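PDB 2ZXR: single-stranded DNA specific exonuclease RecJ from Thermus thermophilus, which degrades single-stranded DNA in the 5' to 3' direction as a divalent-metal-dependent exonuclease with no detectable activity on single-stranded RNA. Local coordinates for residues A316-L321 against S349-A354. Numbering follows the deposited sequence.
Sequences AMLRKL and SRILEA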
loop_
_atom_site.group_PDB
_atom_site.type_symbol
_atom_site.label_atom_id
_atom_site.label_comp_id
_atom_site.label_asym_id
_atom_site.label_seq_id
_atom_site.Cartn_x
_atom_site.Cartn_y
_atom_site.Cartn_z
ATOM N N ALA A 316 25.455 -8.052 -5.342
ATOM C CA ALA A 316 26.240 -9.207 -5.764
ATOM C C ALA A 316 25.490 -10.528 -5.466
ATOM O O ALA A 316 25.530 -11.453 -6.268
ATOM C CB ALA A 316 27.628 -9.223 -5.079
ATOM N N MET A 317 24.789 -10.619 -4.336
ATOM C CA MET A 317 24.072 -11.855 -4.045
ATOM C C MET A 317 22.922 -12.093 -5.019
ATOM O O MET A 317 22.751 -13.202 -5.549
ATOM C CB MET A 317 23.524 -11.860 -2.617
ATOM C CG MET A 317 22.867 -13.177 -2.253
ATOM S SD MET A 317 22.253 -13.209 -0.567
ATOM C CE MET A 317 23.814 -13.391 0.331
ATOM N N LEU A 318 22.128 -11.050 -5.238
ATOM C CA LEU A 318 20.995 -11.126 -6.151
ATOM C C LEU A 318 21.515 -11.434 -7.571
ATOM O O LEU A 318 20.951 -12.255 -8.284
ATOM C CB LEU A 318 20.225 -9.806 -6.116
ATOM C CG LEU A 318 18.886 -9.582 -6.825
ATOM C CD1 LEU A 318 19.175 -9.177 -8.244
ATOM C CD2 LEU A 318 17.990 -10.818 -6.777
ATOM N N ARG A 319 22.612 -10.800 -7.970
ATOM C CA ARG A 319 23.151 -11.059 -9.293
ATOM C C ARG A 319 23.482 -12.548 -9.426
ATOM O O ARG A 319 23.185 -13.166 -10.444
ATOM C CB ARG A 319 24.395 -10.214 -9.540
ATOM C CG ARG A 319 24.951 -10.394 -10.931
ATOM C CD ARG A 319 26.141 -9.478 -11.217
ATOM N NE ARG A 319 26.633 -9.693 -12.582
ATOM C CZ ARG A 319 26.088 -9.180 -13.686
ATOM N NH1 ARG A 319 25.017 -8.395 -13.623
ATOM N NH2 ARG A 319 26.624 -9.464 -14.861
ATOM N N LYS A 320 24.079 -13.134 -8.393
ATOM C CA LYS A 320 24.406 -14.561 -8.434
ATOM C C LYS A 320 23.206 -15.496 -8.292
ATOM O O LYS A 320 23.154 -16.563 -8.909
ATOM C CB LYS A 320 25.371 -14.931 -7.322
ATOM C CG LYS A 320 25.599 -16.442 -7.238
ATOM C CD LYS A 320 26.350 -16.814 -5.987
ATOM C CE LYS A 320 27.648 -16.044 -5.876
ATOM N NZ LYS A 320 28.299 -16.338 -4.563
ATOM N N LEU A 321 22.252 -15.109 -7.461
ATOM C CA LEU A 321 21.100 -15.965 -7.201
ATOM C C LEU A 321 19.905 -15.861 -8.134
ATOM O O LEU A 321 19.344 -16.870 -8.516
ATOM C CB LEU A 321 20.640 -15.770 -5.746
ATOM C CG LEU A 321 21.206 -16.701 -4.660
ATOM C CD1 LEU A 321 22.620 -17.189 -4.991
ATOM C CD2 LEU A 321 21.173 -15.970 -3.319
ATOM N N SER A 349 13.314 -11.121 -0.726
ATOM C CA SER A 349 12.112 -10.362 -1.084
ATOM C C SER A 349 12.212 -9.908 -2.537
ATOM O O SER A 349 11.232 -9.937 -3.293
ATOM C CB SER A 349 11.949 -9.133 -0.183
ATOM O OG SER A 349 11.649 -9.520 1.150
ATOM N N ARG A 350 13.405 -9.483 -2.933
ATOM C CA ARG A 350 13.571 -9.050 -4.306
ATOM C C ARG A 350 13.348 -10.214 -5.273
ATOM O O ARG A 350 12.793 -10.030 -6.350
ATOM C CB ARG A 350 14.943 -8.403 -4.491
ATOM C CG ARG A 350 15.028 -7.030 -3.803
ATOM C CD ARG A 350 16.375 -6.369 -4.045
ATOM N NE ARG A 350 16.525 -5.932 -5.428
ATOM C CZ ARG A 350 17.619 -5.361 -5.921
ATOM N NH1 ARG A 350 18.679 -5.160 -5.139
ATOM N NH2 ARG A 350 17.642 -4.962 -7.188
ATOM N N ILE A 351 13.744 -11.422 -4.888
ATOM C CA ILE A 351 13.517 -12.565 -5.776
ATOM C C ILE A 351 12.041 -12.899 -5.822
ATOM O O ILE A 351 11.482 -13.185 -6.878
ATOM C CB ILE A 351 14.301 -13.816 -5.321
ATOM C CG1 ILE A 351 15.795 -13.551 -5.510
ATOM C CG2 ILE A 351 13.833 -15.052 -6.126
ATOM C CD1 ILE A 351 16.734 -14.677 -5.050
ATOM N N LEU A 352 11.407 -12.885 -4.663
ATOM C CA LEU A 352 9.992 -13.175 -4.599
ATOM C C LEU A 352 9.210 -12.199 -5.482
ATOM O O LEU A 352 8.197 -12.567 -6.098
ATOM C CB LEU A 352 9.510 -13.056 -3.159
ATOM C CG LEU A 352 8.009 -13.159 -2.888
ATOM C CD1 LEU A 352 7.795 -13.779 -1.522
ATOM C CD2 LEU A 352 7.353 -11.769 -2.986
ATOM N N GLU A 353 9.689 -10.961 -5.568
ATOM C CA GLU A 353 8.964 -9.962 -6.346
ATOM C C GLU A 353 9.117 -10.122 -7.854
ATOM O O GLU A 353 8.219 -9.792 -8.614
ATOM C CB GLU A 353 9.398 -8.559 -5.920
ATOM C CG GLU A 353 8.337 -7.517 -6.158
ATOM C CD GLU A 353 7.047 -7.789 -5.383
ATOM O OE1 GLU A 353 5.968 -7.758 -6.035
ATOM O OE2 GLU A 353 7.107 -8.024 -4.143
ATOM N N ALA A 354 10.263 -10.624 -8.282
ATOM C CA ALA A 354 10.531 -10.809 -9.697
ATOM C C ALA A 354 9.872 -12.094 -10.149
ATOM O O ALA A 354 9.599 -12.306 -11.326
ATOM C CB ALA A 354 12.049 -10.928 -9.912
#
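Helix 341-355 is the connection of a beta-alpha-beta crossover between the adjacent parallel strands 332-335 and 359-363 of the DHHA1 domain of RecJ, and the C-terminal end of the long helix 293-321 packs against it. The axes of the two short segments approach to 10.9 Å and cross at -42°. Leu318 CA and Ile351 CA are the nearest pair, 7.6 Å apart; Leu318 points toward the other helix, while Ile351 starts off to one side and brings its CG1-CD1 branch across. With CG anti to N (chi1 -173°), Leu318 leans toward helix 341-355, and its CD2 branch lies 3.7 Å from Ile351 CG1; the two side chains slip past one another in opposite directions. Ile351 is extended along CG1 (chi2 178°), and its terminal CD1 reaches on to Leu321 CB at 4.1 Å, so one isoleucine bridges two leucines one helical turn apart. Toward the N-terminal side of Leu318 along helix 293-321, the Arg350 guanidinium has Leu318 CG over one face, 4.5 Å from CZ. Its NH1 forms salt bridges to Glu314 and Glu315. The small contact between the segments is apolar, with Ile351 and Leu321 buried and Leu318 partly exposed, while the arginine adds a charged link, two carboxylates probably sharing its positive charge.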